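PDB 3CZP: putative polyphosphate kinase 2, which uses inorganic polyphosphate as phosphate donor to convert AMP to ADP and, less efficiently, GMP to GDP, with magnesium as cofactor. Local coordinates for residues A[82-87]-A[94-99]; A[339-342]-A[347-350]; A[108-113]-A[137-142]; A[328-333]-A[351-356]. All coordinates share one frame; numbering follows the deposited sequence.

Interaction 1. Residues A[82-87]-A[94-99]; sequences DEELER and WRRLPP. With ACT (acetate ion), chain F.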
# COMPACT_ATOMS: atom_id res chain seq x y z
N ASP A 82 12.70 -4.62 -6.01
CA ASP A 82 12.47 -6.05 -6.09
C ASP A 82 10.99 -6.30 -6.31
O ASP A 82 10.64 -7.14 -7.10
CB ASP A 82 12.85 -6.77 -4.78
CG ASP A 82 14.32 -6.79 -4.51
OD1 ASP A 82 15.13 -6.59 -5.44
OD2 ASP A 82 14.69 -7.01 -3.33
N GLU A 83 10.13 -5.58 -5.58
CA GLU A 83 8.68 -5.84 -5.54
C GLU A 83 8.12 -5.63 -6.93
O GLU A 83 7.28 -6.37 -7.40
CB GLU A 83 7.96 -4.86 -4.58
CG GLU A 83 7.79 -5.22 -3.05
CD GLU A 83 9.06 -5.12 -2.22
OE1 GLU A 83 10.12 -4.75 -2.77
OE2 GLU A 83 9.02 -5.45 -1.01
N GLU A 84 8.62 -4.60 -7.58
CA GLU A 84 8.20 -4.19 -8.92
C GLU A 84 8.69 -5.12 -10.03
O GLU A 84 7.95 -5.39 -10.97
CB GLU A 84 8.69 -2.78 -9.18
CG GLU A 84 7.91 -1.82 -8.30
CD GLU A 84 8.41 -0.41 -8.28
OE1 GLU A 84 9.57 -0.17 -8.72
OE2 GLU A 84 7.62 0.43 -7.77
N LEU A 85 9.93 -5.54 -9.93
CA LEU A 85 10.56 -6.46 -10.88
C LEU A 85 9.98 -7.87 -10.84
O LEU A 85 10.05 -8.60 -11.84
CB LEU A 85 12.06 -6.63 -10.55
CG LEU A 85 13.06 -5.52 -10.87
CD1 LEU A 85 14.47 -5.90 -10.23
CD2 LEU A 85 13.14 -5.35 -12.33
N GLU A 86 9.51 -8.29 -9.67
CA GLU A 86 8.88 -9.62 -9.51
C GLU A 86 7.36 -9.66 -9.83
O GLU A 86 6.69 -10.68 -9.62
CB GLU A 86 9.08 -10.12 -8.08
CG GLU A 86 10.54 -10.41 -7.72
CD GLU A 86 11.23 -11.35 -8.71
OE1 GLU A 86 10.53 -12.23 -9.28
OE2 GLU A 86 12.47 -11.21 -8.93
N ARG A 87 6.86 -8.57 -10.37
CA ARG A 87 5.47 -8.47 -10.78
C ARG A 87 5.37 -7.98 -12.25
O ARG A 87 6.32 -7.45 -12.80
CB ARG A 87 4.76 -7.52 -9.82
CG ARG A 87 4.51 -8.15 -8.45
CD ARG A 87 3.88 -7.22 -7.47
NE ARG A 87 3.60 -7.85 -6.21
CZ ARG A 87 4.50 -8.13 -5.27
NH1 ARG A 87 5.77 -7.90 -5.47
NH2 ARG A 87 4.11 -8.75 -4.19
N TRP A 94 0.46 1.20 -11.68
CA TRP A 94 -0.83 1.16 -10.90
C TRP A 94 -0.60 1.54 -9.44
O TRP A 94 -1.40 2.29 -8.83
CB TRP A 94 -1.46 -0.25 -10.94
CG TRP A 94 -2.15 -0.64 -12.26
CD1 TRP A 94 -1.60 -1.31 -13.29
CD2 TRP A 94 -3.49 -0.32 -12.64
NE1 TRP A 94 -2.53 -1.44 -14.31
CE2 TRP A 94 -3.68 -0.82 -13.94
CE3 TRP A 94 -4.51 0.38 -12.04
CZ2 TRP A 94 -4.91 -0.71 -14.62
CZ3 TRP A 94 -5.74 0.48 -12.72
CH2 TRP A 94 -5.91 -0.06 -13.99
N ARG A 95 0.51 1.08 -8.89
CA ARG A 95 0.87 1.31 -7.53
C ARG A 95 1.00 2.80 -7.21
O ARG A 95 0.70 3.24 -6.06
CB ARG A 95 2.15 0.53 -7.15
CG ARG A 95 2.68 0.92 -5.82
CD ARG A 95 3.39 -0.08 -5.03
NE ARG A 95 4.78 -0.15 -5.36
CZ ARG A 95 5.69 -0.75 -4.61
NH1 ARG A 95 5.39 -1.28 -3.43
NH2 ARG A 95 6.93 -0.78 -5.01
N ARG A 96 1.42 3.60 -8.19
CA ARG A 96 1.66 5.05 -7.97
C ARG A 96 0.62 5.97 -8.55
O ARG A 96 0.80 7.20 -8.53
CB ARG A 96 3.01 5.51 -8.53
CG ARG A 96 4.23 4.76 -8.06
CD ARG A 96 4.28 4.65 -6.58
NE ARG A 96 5.46 3.85 -6.20
CZ ARG A 96 5.74 3.39 -4.96
NH1 ARG A 96 4.92 3.63 -3.92
NH2 ARG A 96 6.89 2.72 -4.75
N LEU A 97 -0.52 5.44 -8.98
CA LEU A 97 -1.55 6.33 -9.48
C LEU A 97 -1.99 7.28 -8.36
O LEU A 97 -2.11 6.84 -7.21
CB LEU A 97 -2.68 5.56 -10.12
CG LEU A 97 -2.34 4.72 -11.34
CD1 LEU A 97 -3.60 4.00 -11.77
CD2 LEU A 97 -1.78 5.50 -12.58
N PRO A 98 -2.22 8.60 -8.67
CA PRO A 98 -2.67 9.50 -7.62
C PRO A 98 -4.15 9.35 -7.43
O PRO A 98 -4.85 9.12 -8.38
CB PRO A 98 -2.38 10.89 -8.19
CG PRO A 98 -2.40 10.66 -9.69
CD PRO A 98 -2.16 9.27 -9.98
N PRO A 99 -4.64 9.46 -6.20
CA PRO A 99 -6.05 9.37 -5.90
C PRO A 99 -6.86 10.57 -6.43
O PRO A 99 -6.32 11.66 -6.72
CB PRO A 99 -6.09 9.31 -4.37
CG PRO A 99 -4.71 9.79 -3.91
CD PRO A 99 -3.77 9.67 -5.03
C ACT F . 6.72 1.53 -0.83
O ACT F . 6.72 2.48 -1.62
OXT ACT F . 7.83 0.98 -0.70
CH3 ACT F . 5.49 1.08 -0.10
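Glu84 and Arg95 carry this contact through a salt bridge between two short helices. Arg95 NH2 donates to Glu84 OE2 at 3.1 Å along an almost straight N-H (175°). The oxygen lies in the guanidinium plane, yet the nitrogen reaches it from above the carboxylate plane, so the two flat groups stand steeply to one another instead of pairing side by side. Arg95 sets out with CG anti to its own N (chi1 170°) and then bends at chi2 and chi3, whereas the Glu84 chain is extended beyond CG; the two side chains cross at about a right angle. Arg96 approaches the same oxygen, but its NH2 makes a long ion pair with Glu84 OE2 at 3.9 Å. Over a face of the Arg96 guanidinium, toward the rim, lies Arg95 NE. In its plane, Arg96 NH1 and NH2 both donate to acetate O, each at 3.1 Å. This acetate, probably from the crystallisation liquor, and Glu84 probably offset part of the charge of the adjoining arginines. Arg95 NH2 also meets Glu83 of the second subunit in a salt bridge, and Ser81 N holds Glu84 OE1. The contact joins helix 82-85 to helix 91-96 at the subunit boundary; Arg96 also touches Gln75 of strand 72-76, while Trp94 and Leu97 pack on helix 125-144.

Interaction 2. Residues A[339-342]-A[347-350]; sequences EEER and LWRF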
# COMPACT_ATOMS: atom_id res chain seq x y z
N GLU A 339 -12.39 2.85 1.09
CA GLU A 339 -12.23 4.28 0.73
C GLU A 339 -11.05 4.55 -0.23
O GLU A 339 -11.17 5.29 -1.23
CB GLU A 339 -12.09 5.07 2.05
CG GLU A 339 -11.44 6.41 1.99
CD GLU A 339 -11.84 7.31 3.16
OE1 GLU A 339 -12.14 6.77 4.26
OE2 GLU A 339 -11.88 8.54 2.93
N GLU A 340 -9.91 3.93 0.08
CA GLU A 340 -8.70 4.05 -0.72
C GLU A 340 -8.80 3.35 -2.07
O GLU A 340 -8.08 3.73 -2.99
CB GLU A 340 -7.46 3.57 0.07
CG GLU A 340 -6.89 4.65 0.99
CD GLU A 340 -5.78 4.20 1.95
OE1 GLU A 340 -5.61 4.90 2.95
OE2 GLU A 340 -5.07 3.18 1.71
N GLU A 341 -9.66 2.31 -2.17
CA GLU A 341 -9.99 1.69 -3.43
C GLU A 341 -10.99 2.50 -4.27
O GLU A 341 -10.90 2.52 -5.50
CB GLU A 341 -10.60 0.32 -3.22
CG GLU A 341 -9.53 -0.66 -2.68
CD GLU A 341 -10.10 -1.92 -2.15
OE1 GLU A 341 -11.35 -2.00 -1.86
OE2 GLU A 341 -9.28 -2.83 -1.97
N ARG A 342 -11.92 3.15 -3.59
CA ARG A 342 -12.89 3.97 -4.29
C ARG A 342 -12.26 5.27 -4.92
O ARG A 342 -12.78 5.81 -5.90
CB ARG A 342 -14.01 4.31 -3.33
CG ARG A 342 -14.99 3.14 -3.06
CD ARG A 342 -16.29 3.63 -2.35
NE ARG A 342 -15.99 4.52 -1.20
CZ ARG A 342 -15.90 4.16 0.09
NH1 ARG A 342 -16.11 2.90 0.51
NH2 ARG A 342 -15.61 5.08 1.01
N LEU A 347 -9.67 -1.34 -11.55
CA LEU A 347 -8.72 -2.50 -11.45
C LEU A 347 -7.62 -2.31 -10.45
O LEU A 347 -6.91 -3.25 -10.14
CB LEU A 347 -8.12 -2.85 -12.81
CG LEU A 347 -9.17 -3.44 -13.78
CD1 LEU A 347 -8.66 -3.55 -15.20
CD2 LEU A 347 -9.79 -4.81 -13.17
N TRP A 348 -7.39 -1.08 -10.00
CA TRP A 348 -6.38 -0.79 -8.98
C TRP A 348 -6.47 -1.72 -7.76
O TRP A 348 -5.44 -2.22 -7.26
CB TRP A 348 -6.50 0.70 -8.57
CG TRP A 348 -5.45 1.19 -7.63
CD1 TRP A 348 -4.27 1.83 -7.94
CD2 TRP A 348 -5.53 1.19 -6.21
NE1 TRP A 348 -3.58 2.15 -6.81
CE2 TRP A 348 -4.34 1.79 -5.72
CE3 TRP A 348 -6.48 0.73 -5.30
CZ2 TRP A 348 -4.09 1.94 -4.35
CZ3 TRP A 348 -6.24 0.93 -3.93
CH2 TRP A 348 -5.05 1.51 -3.48
N ARG A 349 -7.69 -1.95 -7.29
CA ARG A 349 -7.94 -2.80 -6.14
C ARG A 349 -7.48 -4.23 -6.40
O ARG A 349 -7.08 -4.93 -5.46
CB ARG A 349 -9.42 -2.79 -5.77
CG ARG A 349 -10.35 -3.13 -6.92
CD ARG A 349 -11.81 -2.92 -6.53
NE ARG A 349 -12.25 -1.55 -6.79
CZ ARG A 349 -13.52 -1.17 -6.85
NH1 ARG A 349 -14.49 -2.06 -6.66
NH2 ARG A 349 -13.83 0.09 -7.09
N PHE A 350 -7.53 -4.67 -7.65
CA PHE A 350 -7.11 -6.03 -7.98
C PHE A 350 -5.64 -6.14 -8.24
O PHE A 350 -5.02 -7.08 -7.78
CB PHE A 350 -7.94 -6.57 -9.15
CG PHE A 350 -9.38 -6.50 -8.82
CD1 PHE A 350 -9.89 -7.37 -7.90
CD2 PHE A 350 -10.19 -5.51 -9.37
CE1 PHE A 350 -11.24 -7.30 -7.52
CE2 PHE A 350 -11.56 -5.44 -8.99
CZ PHE A 350 -12.03 -6.28 -8.05
O HOH W 1 -10.06 0.46 -7.26
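Trp348 and Glu341 meet by van der Waals contact, the indole approaching helix 339-342 with its six-membered ring. Glu341 CG lies at the ring edge, close to its plane, 3.9 Å from Trp348 CZ3. The same carbon, CZ3, is 3.5 Å from the backbone oxygen Glu340 O. With CG anti to the backbone N (chi1 -174°), Trp348 carries its ring across to this helix. Van der Waals contact continues along Glu341: its CG is 3.8 Å from Arg349 CB, and its CD lies equally near that carbon, so the glutamate chain runs past the root of the arginine, crossing it at about a right angle.

Hydrogen bonding between the segments passes through one water. The water oxygen is hydrogen-bonded to Glu341 O at 2.8 Å and accepts from Arg349 NE at 3.0 Å; a weak bond from Arg349 N adds a third link. The water sits in the guanidinium plane, and the Arg349 chain, which bends at chi3 (88°), turns NE toward it. Arg349 was modelled in two conformers, and the bridge is described for one of them.

The carboxylates find their partners outside the two segments. That of Glu341 is held by Thr338 N and by Arg352, while in the conformer described Glu340 reaches Thr338 and Arg352 of the second subunit. The arrangement is a compact pair of short helices, joined by a brief connection within the crossover from strand 330-333 to strand 360-364 of the second PPK2 domain, a P-loop NTPase-type α/β fold, and it borders the dimer interface.

Interaction 3. Residues A[108-113]-A[137-142]; sequences GNWYSQ and RFERML. With EDO (1,2-ethanediol), chain G.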
# COMPACT_ATOMS: atom_id res chain seq x y z
N GLY A 108 10.01 9.00 -16.60
CA GLY A 108 10.39 7.58 -16.82
C GLY A 108 9.18 6.67 -16.90
O GLY A 108 9.19 5.56 -16.31
N ASN A 109 8.14 7.10 -17.62
CA ASN A 109 6.87 6.42 -17.57
C ASN A 109 6.90 5.29 -18.65
O ASN A 109 7.96 4.90 -19.12
CB ASN A 109 5.76 7.46 -17.77
CG ASN A 109 6.01 8.33 -19.01
OD1 ASN A 109 6.23 7.81 -20.11
ND2 ASN A 109 6.03 9.61 -18.81
N TRP A 110 5.76 4.78 -19.04
CA TRP A 110 5.72 3.70 -20.03
C TRP A 110 6.33 4.10 -21.42
O TRP A 110 6.99 3.30 -22.04
CB TRP A 110 4.29 3.17 -20.11
CG TRP A 110 3.19 4.17 -20.08
CD1 TRP A 110 2.59 4.73 -21.14
CD2 TRP A 110 2.55 4.73 -18.91
NE1 TRP A 110 1.59 5.57 -20.73
CE2 TRP A 110 1.55 5.60 -19.36
CE3 TRP A 110 2.72 4.57 -17.52
CZ2 TRP A 110 0.70 6.29 -18.49
CZ3 TRP A 110 1.90 5.28 -16.65
CH2 TRP A 110 0.91 6.13 -17.15
N TYR A 111 6.19 5.34 -21.84
CA TYR A 111 6.81 5.85 -23.06
C TYR A 111 8.31 5.88 -23.05
O TYR A 111 8.94 5.45 -24.02
CB TYR A 111 6.26 7.22 -23.38
CG TYR A 111 4.79 7.19 -23.64
CD1 TYR A 111 4.29 6.49 -24.75
CD2 TYR A 111 3.91 7.80 -22.81
CE1 TYR A 111 2.95 6.43 -25.01
CE2 TYR A 111 2.56 7.73 -23.06
CZ TYR A 111 2.08 7.07 -24.20
OH TYR A 111 0.71 6.99 -24.47
N SER A 112 8.91 6.36 -21.97
CA SER A 112 10.36 6.34 -21.82
C SER A 112 10.83 4.90 -21.91
O SER A 112 11.79 4.60 -22.58
CB SER A 112 10.83 6.93 -20.49
OG SER A 112 10.05 8.05 -20.12
N GLN A 113 10.15 4.00 -21.21
CA GLN A 113 10.51 2.60 -21.26
C GLN A 113 10.53 2.02 -22.69
O GLN A 113 11.58 1.50 -23.12
CB GLN A 113 9.58 1.78 -20.36
CG GLN A 113 9.73 2.09 -18.84
CD GLN A 113 8.96 1.10 -17.99
OE1 GLN A 113 7.92 0.60 -18.42
NE2 GLN A 113 9.45 0.84 -16.77
N ARG A 137 -4.60 1.51 -24.76
CA ARG A 137 -5.69 0.86 -24.01
C ARG A 137 -5.68 1.24 -22.49
O ARG A 137 -6.74 1.38 -21.89
CB ARG A 137 -5.66 -0.67 -24.24
CG ARG A 137 -6.06 -1.08 -25.67
CD ARG A 137 -6.15 -2.61 -25.88
NE ARG A 137 -5.11 -3.38 -25.14
CZ ARG A 137 -3.92 -3.80 -25.60
NH1 ARG A 137 -3.53 -3.58 -26.82
NH2 ARG A 137 -3.11 -4.47 -24.79
N PHE A 138 -4.51 1.28 -21.89
CA PHE A 138 -4.34 1.64 -20.48
C PHE A 138 -4.85 3.09 -20.30
O PHE A 138 -5.76 3.33 -19.52
CB PHE A 138 -2.88 1.46 -20.11
CG PHE A 138 -2.52 1.86 -18.72
CD1 PHE A 138 -3.06 1.26 -17.65
CD2 PHE A 138 -1.61 2.89 -18.49
CE1 PHE A 138 -2.74 1.66 -16.37
CE2 PHE A 138 -1.27 3.24 -17.23
CZ PHE A 138 -1.83 2.63 -16.17
N GLU A 139 -4.32 4.02 -21.09
CA GLU A 139 -4.78 5.41 -20.99
C GLU A 139 -6.26 5.58 -21.21
O GLU A 139 -6.89 6.36 -20.51
CB GLU A 139 -4.04 6.33 -21.91
CG GLU A 139 -2.57 6.31 -21.53
CD GLU A 139 -1.72 7.15 -22.35
OE1 GLU A 139 -2.26 7.85 -23.25
OE2 GLU A 139 -0.46 7.08 -22.11
N ARG A 140 -6.80 4.82 -22.15
CA ARG A 140 -8.26 4.93 -22.43
C ARG A 140 -9.11 4.56 -21.23
O ARG A 140 -10.15 5.19 -20.96
CB ARG A 140 -8.63 4.10 -23.65
CG ARG A 140 -10.05 4.28 -24.13
CD ARG A 140 -10.45 3.30 -25.21
NE ARG A 140 -9.86 3.75 -26.46
CZ ARG A 140 -10.42 4.64 -27.30
NH1 ARG A 140 -11.64 5.14 -27.09
NH2 ARG A 140 -9.74 5.02 -28.37
N MSE A 141 -8.67 3.52 -20.52
CA MSE A 141 -9.42 3.02 -19.37
C MSE A 141 -9.34 4.03 -18.22
O MSE A 141 -10.30 4.26 -17.53
CB MSE A 141 -8.84 1.66 -18.97
CG MSE A 141 -9.33 1.11 -17.64
SE MSE A 141 -8.56 -0.63 -17.22
CE MSE A 141 -6.69 -0.22 -17.56
N LEU A 142 -8.16 4.58 -18.02
CA LEU A 142 -7.98 5.58 -16.99
C LEU A 142 -8.82 6.77 -17.20
O LEU A 142 -9.40 7.27 -16.23
CB LEU A 142 -6.56 6.07 -16.92
CG LEU A 142 -5.54 5.05 -16.49
CD1 LEU A 142 -4.17 5.74 -16.40
CD2 LEU A 142 -5.95 4.39 -15.16
C1 EDO G . -12.19 8.02 -23.07
O1 EDO G . -13.02 8.95 -22.34
C2 EDO G . -12.89 7.57 -24.37
O2 EDO G . -13.13 6.15 -24.45
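Glu139 OE2 receives two hydrogen bonds from adjacent residues, Trp110 and Tyr111. Trp110 NE1 donates from within its ring plane to Glu139 OE2 at 2.9 Å, which accepts through its anti lone pair. The hydroxyl Tyr111 OH donates to the same Glu139 OE2 at 2.6 Å, reaching it from above the carboxylate plane. Beside this polar pair, Phe138 turns its edge to a face of Trp110 in a T-shaped stack: the six-membered ring centroids are 5.1 Å apart, the planes are at 88°, and Phe138 CE2 comes within 3.6 Å of Trp110 CH2. Trp110 has CG between its backbone N and carbonyl carbon (chi1 41°), which brings the indole across to both partners. Helices 110-119 and 125-144, joined here, belong to the first PPK2 domain, whose parallel sheet has the 2-3-1-4-5 strand order of a P-loop NTPase-like fold; this domain seems to be catalytically inactive. In the second shell, Lys151 of strand 148-155 forms a salt bridge with Glu139 OE1 and also hydrogen-bonds Tyr111 OH, securing the buried carboxylate. Leu142 CD1 lies over a face of Phe138, and Trp94 meets that ring edge-to-face. At the start of helix 110-119, Asn109 and Ser112 form a capping box with weak bonds; Asn109 CB lies over the Trp110 face opposite Phe138, while Asn109 ND2 is tied to Asn49 and Phe106 O.

Interaction 4. Residues A[328-333]-A[351-356]; sequences QYHIVP and WRHIPA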
# COMPACT_ATOMS: atom_id res chain seq x y z
N GLN A 328 2.45 -20.61 1.35
CA GLN A 328 2.48 -20.75 -0.11
C GLN A 328 1.36 -20.02 -0.89
O GLN A 328 1.37 -20.02 -2.13
CB GLN A 328 2.47 -22.23 -0.46
CG GLN A 328 3.75 -22.98 -0.07
CD GLN A 328 3.65 -24.47 -0.41
OE1 GLN A 328 2.92 -25.23 0.24
NE2 GLN A 328 4.41 -24.90 -1.40
N TYR A 329 0.39 -19.44 -0.19
CA TYR A 329 -0.78 -18.89 -0.84
C TYR A 329 -1.26 -17.68 -0.07
O TYR A 329 -0.80 -17.43 1.06
CB TYR A 329 -1.89 -19.95 -1.06
CG TYR A 329 -2.40 -20.58 0.21
CD1 TYR A 329 -3.21 -19.84 1.08
CD2 TYR A 329 -2.07 -21.89 0.57
CE1 TYR A 329 -3.68 -20.37 2.23
CE2 TYR A 329 -2.55 -22.44 1.77
CZ TYR A 329 -3.35 -21.68 2.58
OH TYR A 329 -3.82 -22.15 3.76
N HIS A 330 -2.13 -16.91 -0.73
CA HIS A 330 -2.72 -15.68 -0.20
C HIS A 330 -4.14 -15.66 -0.73
O HIS A 330 -4.32 -15.68 -1.94
CB HIS A 330 -1.93 -14.48 -0.72
CG HIS A 330 -2.52 -13.15 -0.35
ND1 HIS A 330 -2.94 -12.84 0.94
CD2 HIS A 330 -2.69 -12.02 -1.08
CE1 HIS A 330 -3.35 -11.59 0.97
NE2 HIS A 330 -3.23 -11.07 -0.24
N ILE A 331 -5.14 -15.72 0.15
CA ILE A 331 -6.52 -15.69 -0.27
C ILE A 331 -7.07 -14.29 -0.04
O ILE A 331 -6.91 -13.72 1.05
CB ILE A 331 -7.37 -16.69 0.50
CG1 ILE A 331 -6.76 -18.11 0.43
CG2 ILE A 331 -8.80 -16.66 -0.01
CD1 ILE A 331 -7.53 -19.07 1.31
N VAL A 332 -7.73 -13.73 -1.08
CA VAL A 332 -8.32 -12.40 -1.05
C VAL A 332 -9.83 -12.50 -1.23
O VAL A 332 -10.29 -12.74 -2.33
CB VAL A 332 -7.82 -11.53 -2.20
CG1 VAL A 332 -8.41 -10.07 -2.11
CG2 VAL A 332 -6.31 -11.59 -2.25
N PRO A 333 -10.59 -12.33 -0.16
CA PRO A 333 -12.04 -12.33 -0.28
C PRO A 333 -12.52 -10.95 -0.72
O PRO A 333 -12.31 -9.97 -0.03
CB PRO A 333 -12.49 -12.75 1.12
CG PRO A 333 -11.42 -12.24 2.03
CD PRO A 333 -10.15 -12.22 1.23
N TRP A 351 -5.08 -5.18 -8.97
CA TRP A 351 -3.64 -5.15 -9.23
C TRP A 351 -2.80 -5.22 -7.94
O TRP A 351 -1.64 -5.71 -7.94
CB TRP A 351 -3.28 -3.89 -10.07
CG TRP A 351 -3.30 -4.11 -11.55
CD1 TRP A 351 -4.28 -3.70 -12.41
CD2 TRP A 351 -2.35 -4.83 -12.33
NE1 TRP A 351 -3.97 -4.10 -13.69
CE2 TRP A 351 -2.77 -4.76 -13.67
CE3 TRP A 351 -1.16 -5.53 -12.03
CZ2 TRP A 351 -2.06 -5.38 -14.72
CZ3 TRP A 351 -0.47 -6.13 -13.07
CH2 TRP A 351 -0.91 -6.04 -14.39
N ARG A 352 -3.31 -4.60 -6.89
CA ARG A 352 -2.61 -4.45 -5.62
C ARG A 352 -2.45 -5.81 -4.98
O ARG A 352 -1.61 -5.99 -4.14
CB ARG A 352 -3.34 -3.46 -4.67
CG ARG A 352 -4.53 -4.07 -4.01
CD ARG A 352 -5.41 -3.12 -3.22
NE ARG A 352 -4.76 -2.52 -2.04
CZ ARG A 352 -5.43 -1.82 -1.11
NH1 ARG A 352 -6.75 -1.67 -1.20
NH2 ARG A 352 -4.81 -1.25 -0.10
N HIS A 353 -3.28 -6.76 -5.39
CA HIS A 353 -3.19 -8.11 -4.91
C HIS A 353 -2.54 -9.12 -5.81
O HIS A 353 -2.55 -10.31 -5.49
CB HIS A 353 -4.60 -8.64 -4.61
CG HIS A 353 -5.21 -7.99 -3.43
ND1 HIS A 353 -4.66 -8.09 -2.18
CD2 HIS A 353 -6.29 -7.18 -3.32
CE1 HIS A 353 -5.39 -7.38 -1.33
NE2 HIS A 353 -6.39 -6.83 -2.00
N ILE A 354 -1.95 -8.69 -6.93
CA ILE A 354 -1.38 -9.66 -7.88
C ILE A 354 -0.14 -10.28 -7.30
O ILE A 354 0.67 -9.59 -6.71
CB ILE A 354 -1.09 -8.97 -9.21
CG1 ILE A 354 -2.43 -8.72 -9.94
CG2 ILE A 354 -0.03 -9.71 -10.03
CD1 ILE A 354 -3.11 -9.98 -10.40
N PRO A 355 0.04 -11.60 -7.47
CA PRO A 355 1.20 -12.23 -6.83
C PRO A 355 2.55 -11.92 -7.45
O PRO A 355 2.66 -11.72 -8.66
CB PRO A 355 0.85 -13.74 -6.89
CG PRO A 355 -0.06 -13.86 -8.07
CD PRO A 355 -0.84 -12.59 -8.13
N ALA A 356 3.57 -11.83 -6.62
CA ALA A 356 4.94 -11.90 -7.10
C ALA A 356 5.23 -13.30 -7.68
O ALA A 356 4.49 -14.26 -7.45
CB ALA A 356 5.88 -11.61 -5.99
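His330 and Val332, two residues apart on strand 330-333, both extend toward His353. His330 comes first, its CG anti to the backbone N (chi1 175°), which carries the imidazole across to the loop. Its NE2 lies 3.8 Å from His353 ND1, a rim-to-rim approach with ring planes at 43° and neither ring over the other's face. Ile331 between them packs instead on helix 313-321, as expected for successive residues of a strand. That strand is at one edge of the parallel sheet, as counted within this chain, in the second PPK2 domain, which has the 2-3-1-4-5 order of a P-loop NTPase-type fold; backbone bonds from His330 and Val332 join it to strand 360-364. Val332 then makes a CH-pi contact: CG1 sits almost over the centre of the His353 ring, 3.8 Å from its centroid and 13° off the normal. The second methyl, CG2, reaches the same ring nearer its CG and ND1. Arg352 CG packs on the opposite face, offset toward the rim, so the imidazole is held between aliphatic carbons. His353 lies in a type I turn from Trp351 to Ile354, and also touches Phe363, while Pro333 packs against Arg70 of the second subunit.

Interactions 1 and 3 belong to the first PPK2 domain, interactions 2 and 4 to the second, and Trp94 is where they converge. From interaction 1 it stacks on Trp351 of interaction 4, and Trp94 CE2 lies 3.6 Å from Phe138 CE1 of interaction 3. Its backbone also meets interaction 2, Trp94 O lying 3.0 Å from Trp348 NE1. Interaction 2 is nested inside the chain loop closed by interaction 4, and the salt bridge of Glu341 OE2 with Arg352 NH1, 2.9 Å, links them. Interactions 3 and 4, centres about 24 Å apart, do not touch. Interactions 1, 2 and 4 all reach the second subunit; interaction 3 does not.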